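Local coordinates for protein family 88 glycosyl hydrolase (Bacteroides thetaiotaomicron, PDB 5NOA) that probably acts as a polysaccharide lyase that removes rhamnose caps from complex arabinogalactan proteins such as those of gum arabic, at residues W101-L113 / V143-W157. Sequence-based numbering, arbitrary orientation.
Sequences WKYSYGESNDYVL and VMEYQMSTPNNDYWW
Tyr155 lies over one face of the Tyr103 ring, with CE1 of Tyr155 3.5 Å above the centre of that ring. The two ring planes are 45° apart, so the pair is oblique. At the edge of the Tyr103 ring, near its plane, sit the carboxylate of Asp154 and CD1 of Trp157. Gln147 CG, also from segment 143-157, lies over the centre of one face of the Tyr155 ring.

The phenol oxygen of Tyr103 is held twice. Tyr103 OH donates to Asp154 OD1 at 2.6 Å, on its syn side but tilted out of the carboxylate plane. Asn152 ND2 donates to Tyr103 OH at 2.9 Å. Tyr103 has CG between its backbone N and carbonyl carbon (chi1 63°), which lays the ring against the 152-155 loop. Trp157 NE1 donates to Tyr103 O at 2.9 Å, close to the indole plane. A phenylalanine here would probably leave Asp154 OD1 and Asn152 ND2 without the hydroxyl that joins them.

A water donates to both Leu113 O and Tyr155 O, bridging the two backbones. Leu113 sends CD2 alongside Gln147, 3.5 Å from OE1, while Gln118 NE2 hydrogen-bonds to Gln147 OE1. Val112 CG1 meets Val143 CG2 at 3.4 Å, a tight fit, and also lies over one face of the Trp101 indole. Trp101 CZ3 comes within 3.7 Å of Tyr146 CD2.

The contact joins the loop between helices 75-87 and 120-130 to the last turns of helix 135-149 and the loop after it. It sits at the periphery of the (α/α)6 barrel expected for this family, its centre about 19 Å from that of the chain. Met144 and Trp156 continue the packing onto helix 160-176, and Gln147 and Asp154 touch helix 180-196.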
# COMPACT_ATOMS: atom_id res chain seq x y z
N TRP A 101 -24.42 8.29 -2.00
CA TRP A 101 -23.01 7.94 -1.94
C TRP A 101 -22.32 8.55 -0.74
O TRP A 101 -22.49 9.71 -0.44
CB TRP A 101 -22.21 8.33 -3.20
CG TRP A 101 -22.59 7.55 -4.46
CD1 TRP A 101 -23.51 6.53 -4.55
CD2 TRP A 101 -21.98 7.65 -5.73
NE1 TRP A 101 -23.55 6.05 -5.83
CE2 TRP A 101 -22.60 6.71 -6.56
CE3 TRP A 101 -20.97 8.47 -6.27
CZ2 TRP A 101 -22.23 6.53 -7.90
CZ3 TRP A 101 -20.61 8.30 -7.59
CH2 TRP A 101 -21.25 7.36 -8.40
N LYS A 102 -21.56 7.71 -0.05
CA LYS A 102 -20.89 8.05 1.20
C LYS A 102 -19.40 7.75 1.14
O LYS A 102 -18.95 6.93 0.35
CB LYS A 102 -21.57 7.33 2.38
CG LYS A 102 -23.04 7.78 2.58
CD LYS A 102 -23.81 6.98 3.62
CE LYS A 102 -25.27 7.37 3.71
NZ LYS A 102 -26.01 6.86 2.52
N TYR A 103 -18.68 8.43 2.01
CA TYR A 103 -17.23 8.28 2.10
C TYR A 103 -16.65 8.14 3.47
O TYR A 103 -15.43 8.09 3.62
CB TYR A 103 -16.50 9.37 1.32
CG TYR A 103 -16.64 10.78 1.75
CD1 TYR A 103 -17.76 11.52 1.37
CD2 TYR A 103 -15.63 11.44 2.42
CE1 TYR A 103 -17.86 12.87 1.70
CE2 TYR A 103 -15.69 12.77 2.72
CZ TYR A 103 -16.82 13.49 2.36
OH TYR A 103 -16.92 14.84 2.62
N SER A 104 -17.50 8.02 4.50
CA SER A 104 -17.06 7.50 5.79
C SER A 104 -16.93 5.98 5.69
O SER A 104 -17.03 5.43 4.61
CB SER A 104 -18.06 7.93 6.85
OG SER A 104 -19.35 7.52 6.49
N TYR A 105 -16.64 5.28 6.81
CA TYR A 105 -16.43 3.84 6.71
C TYR A 105 -17.74 3.11 6.45
O TYR A 105 -18.72 3.25 7.20
CB TYR A 105 -15.81 3.27 8.00
CG TYR A 105 -15.48 1.79 7.85
CD1 TYR A 105 -16.41 0.81 8.09
CD2 TYR A 105 -14.24 1.39 7.39
CE1 TYR A 105 -16.09 -0.52 7.88
CE2 TYR A 105 -13.91 0.07 7.21
CZ TYR A 105 -14.85 -0.88 7.43
OH TYR A 105 -14.55 -2.22 7.21
N GLY A 106 -17.75 2.24 5.44
CA GLY A 106 -18.81 1.34 5.21
C GLY A 106 -18.40 0.31 4.21
O GLY A 106 -17.50 0.53 3.40
N GLU A 107 -19.09 -0.83 4.29
CA GLU A 107 -18.84 -1.98 3.42
C GLU A 107 -19.98 -2.23 2.45
O GLU A 107 -19.90 -3.13 1.62
CB GLU A 107 -18.58 -3.24 4.27
CG GLU A 107 -17.52 -2.97 5.33
CD GLU A 107 -17.18 -4.16 6.22
OE1 GLU A 107 -17.68 -5.28 5.94
OE2 GLU A 107 -16.39 -3.97 7.18
N SER A 108 -21.05 -1.45 2.55
CA SER A 108 -22.21 -1.65 1.75
C SER A 108 -22.10 -0.88 0.44
O SER A 108 -21.16 -0.08 0.25
CB SER A 108 -23.45 -1.29 2.55
OG SER A 108 -23.45 0.05 2.85
N ASN A 109 -23.05 -1.13 -0.46
CA ASN A 109 -22.94 -0.62 -1.82
C ASN A 109 -23.10 0.89 -1.99
O ASN A 109 -22.79 1.38 -3.08
CB ASN A 109 -23.80 -1.43 -2.78
CG ASN A 109 -23.12 -2.75 -3.16
OD1 ASN A 109 -21.92 -2.78 -3.52
ND2 ASN A 109 -23.87 -3.84 -3.03
N ASP A 110 -23.50 1.62 -0.93
CA ASP A 110 -23.57 3.06 -1.01
C ASP A 110 -22.20 3.73 -0.83
O ASP A 110 -22.10 4.93 -1.05
CB ASP A 110 -24.49 3.63 0.10
CG ASP A 110 -25.94 3.32 -0.08
OD1 ASP A 110 -26.33 2.80 -1.14
OD2 ASP A 110 -26.71 3.64 0.86
N TYR A 111 -21.17 2.98 -0.41
CA TYR A 111 -19.90 3.56 -0.02
C TYR A 111 -18.96 3.71 -1.21
O TYR A 111 -17.78 3.38 -1.16
CB TYR A 111 -19.32 2.76 1.16
CG TYR A 111 -20.04 3.18 2.41
CD1 TYR A 111 -21.30 2.67 2.73
CD2 TYR A 111 -19.51 4.15 3.25
CE1 TYR A 111 -22.01 3.16 3.80
CE2 TYR A 111 -20.21 4.62 4.35
CZ TYR A 111 -21.47 4.13 4.62
OH TYR A 111 -22.14 4.59 5.72
N VAL A 112 -19.50 4.30 -2.26
CA VAL A 112 -18.82 4.42 -3.54
C VAL A 112 -17.66 5.41 -3.50
O VAL A 112 -16.67 5.24 -4.21
CB VAL A 112 -19.87 4.84 -4.61
CG1 VAL A 112 -19.23 5.13 -5.97
CG2 VAL A 112 -20.95 3.80 -4.74
N LEU A 113 -17.78 6.41 -2.65
CA LEU A 113 -16.77 7.46 -2.51
C LEU A 113 -15.74 7.21 -1.42
O LEU A 113 -14.86 8.04 -1.18
CB LEU A 113 -17.44 8.82 -2.32
CG LEU A 113 -18.32 9.28 -3.49
CD1 LEU A 113 -19.04 10.56 -3.10
CD2 LEU A 113 -17.49 9.39 -4.75
N VAL A 143 -16.93 7.24 -11.14
CA VAL A 143 -16.84 7.54 -9.73
C VAL A 143 -15.85 8.63 -9.46
O VAL A 143 -16.18 9.61 -8.75
CB VAL A 143 -16.48 6.25 -8.96
CG1 VAL A 143 -16.12 6.56 -7.52
CG2 VAL A 143 -17.63 5.25 -9.02
N MET A 144 -14.63 8.51 -9.99
CA MET A 144 -13.64 9.52 -9.63
C MET A 144 -13.94 10.89 -10.22
O MET A 144 -13.71 11.91 -9.59
CB MET A 144 -12.22 9.08 -10.03
CG MET A 144 -11.73 7.77 -9.41
SD MET A 144 -12.11 7.54 -7.64
CE MET A 144 -11.21 8.90 -6.89
N GLU A 145 -14.49 10.91 -11.44
CA GLU A 145 -14.87 12.17 -12.07
C GLU A 145 -16.04 12.84 -11.34
O GLU A 145 -16.04 14.06 -11.19
CB GLU A 145 -15.03 12.00 -13.57
CG GLU A 145 -13.67 11.65 -14.20
CD GLU A 145 -13.67 11.02 -15.58
OE1 GLU A 145 -14.71 11.08 -16.29
OE2 GLU A 145 -12.60 10.45 -15.97
N TYR A 146 -17.01 12.06 -10.84
CA TYR A 146 -18.03 12.65 -9.99
C TYR A 146 -17.39 13.19 -8.70
O TYR A 146 -17.62 14.33 -8.29
CB TYR A 146 -19.12 11.64 -9.63
CG TYR A 146 -20.08 12.24 -8.62
CD1 TYR A 146 -21.01 13.21 -9.01
CD2 TYR A 146 -20.02 11.89 -7.28
CE1 TYR A 146 -21.83 13.81 -8.08
CE2 TYR A 146 -20.87 12.47 -6.35
CZ TYR A 146 -21.77 13.42 -6.74
OH TYR A 146 -22.60 14.01 -5.82
N GLN A 147 -16.56 12.40 -8.05
CA GLN A 147 -15.90 12.85 -6.83
C GLN A 147 -15.17 14.16 -7.05
O GLN A 147 -15.29 15.10 -6.26
CB GLN A 147 -14.96 11.78 -6.33
CG GLN A 147 -14.29 12.09 -5.01
CD GLN A 147 -13.56 10.90 -4.47
OE1 GLN A 147 -14.05 9.78 -4.55
NE2 GLN A 147 -12.40 11.15 -3.88
N MET A 148 -14.41 14.25 -8.14
CA MET A 148 -13.62 15.46 -8.40
C MET A 148 -14.50 16.69 -8.69
O MET A 148 -14.05 17.81 -8.50
CB MET A 148 -12.63 15.24 -9.53
CG MET A 148 -11.55 14.24 -9.18
SD MET A 148 -10.27 14.10 -10.44
CE MET A 148 -11.15 13.44 -11.84
N SER A 149 -15.74 16.47 -9.11
CA SER A 149 -16.68 17.55 -9.36
C SER A 149 -17.27 18.12 -8.12
O SER A 149 -17.82 19.22 -8.13
CB SER A 149 -17.82 17.08 -10.29
OG SER A 149 -18.83 16.34 -9.65
N THR A 150 -17.21 17.39 -7.02
CA THR A 150 -17.76 17.87 -5.74
C THR A 150 -16.78 18.89 -5.13
O THR A 150 -15.60 18.87 -5.45
CB THR A 150 -18.00 16.72 -4.75
OG1 THR A 150 -16.76 16.19 -4.28
CG2 THR A 150 -18.88 15.65 -5.35
N PRO A 151 -17.29 19.76 -4.24
CA PRO A 151 -16.38 20.72 -3.61
C PRO A 151 -15.53 20.15 -2.51
O PRO A 151 -14.57 20.79 -2.10
CB PRO A 151 -17.31 21.81 -3.04
CG PRO A 151 -18.67 21.28 -3.11
CD PRO A 151 -18.71 20.07 -3.97
N ASN A 152 -15.89 18.99 -1.97
CA ASN A 152 -15.31 18.53 -0.72
C ASN A 152 -13.81 18.25 -0.93
O ASN A 152 -13.41 17.71 -1.96
CB ASN A 152 -15.97 17.22 -0.26
CG ASN A 152 -17.48 17.25 -0.29
OD1 ASN A 152 -18.10 17.61 -1.29
ND2 ASN A 152 -18.06 16.72 0.76
N ASN A 153 -13.00 18.54 0.08
CA ASN A 153 -11.56 18.24 0.02
C ASN A 153 -11.13 17.13 0.98
O ASN A 153 -9.95 16.86 1.07
CB ASN A 153 -10.72 19.51 0.29
CG ASN A 153 -10.71 19.92 1.74
OD1 ASN A 153 -11.63 19.62 2.48
ND2 ASN A 153 -9.66 20.62 2.16
N ASP A 154 -12.09 16.51 1.67
CA ASP A 154 -11.78 15.71 2.86
C ASP A 154 -12.04 14.20 2.66
O ASP A 154 -12.32 13.47 3.62
CB ASP A 154 -12.56 16.23 4.07
CG ASP A 154 -14.05 16.17 3.89
OD1 ASP A 154 -14.55 15.94 2.79
OD2 ASP A 154 -14.73 16.45 4.90
N TYR A 155 -11.92 13.76 1.42
CA TYR A 155 -12.12 12.36 1.09
C TYR A 155 -11.09 11.43 1.73
O TYR A 155 -11.40 10.27 1.94
CB TYR A 155 -12.16 12.14 -0.43
CG TYR A 155 -13.42 12.70 -1.05
CD1 TYR A 155 -14.61 12.02 -0.88
CD2 TYR A 155 -13.44 13.93 -1.71
CE1 TYR A 155 -15.80 12.55 -1.36
CE2 TYR A 155 -14.64 14.42 -2.23
CZ TYR A 155 -15.80 13.73 -2.05
OH TYR A 155 -17.02 14.19 -2.50
N TRP A 156 -9.86 11.91 1.93
CA TRP A 156 -8.75 11.06 2.43
C TRP A 156 -8.49 11.44 3.89
O TRP A 156 -7.57 12.20 4.23
CB TRP A 156 -7.51 11.18 1.56
CG TRP A 156 -7.74 10.76 0.14
CD1 TRP A 156 -8.83 10.10 -0.36
CD2 TRP A 156 -6.89 11.05 -0.99
NE1 TRP A 156 -8.71 9.97 -1.73
CE2 TRP A 156 -7.52 10.52 -2.13
CE3 TRP A 156 -5.64 11.69 -1.15
CZ2 TRP A 156 -6.96 10.65 -3.41
CZ3 TRP A 156 -5.12 11.81 -2.37
CH2 TRP A 156 -5.76 11.29 -3.49
N TRP A 157 -9.34 10.89 4.76
CA TRP A 157 -9.38 11.23 6.17
C TRP A 157 -8.71 10.20 7.09
O TRP A 157 -8.74 10.35 8.31
CB TRP A 157 -10.84 11.50 6.63
CG TRP A 157 -11.76 10.38 6.27
CD1 TRP A 157 -12.55 10.30 5.14
CD2 TRP A 157 -12.01 9.18 7.01
NE1 TRP A 157 -13.20 9.11 5.12
CE2 TRP A 157 -12.93 8.42 6.27
CE3 TRP A 157 -11.57 8.68 8.24
CZ2 TRP A 157 -13.37 7.19 6.69
CZ3 TRP A 157 -12.04 7.49 8.66
CH2 TRP A 157 -12.91 6.74 7.88
O HOH W 1 -12.48 8.35 0.18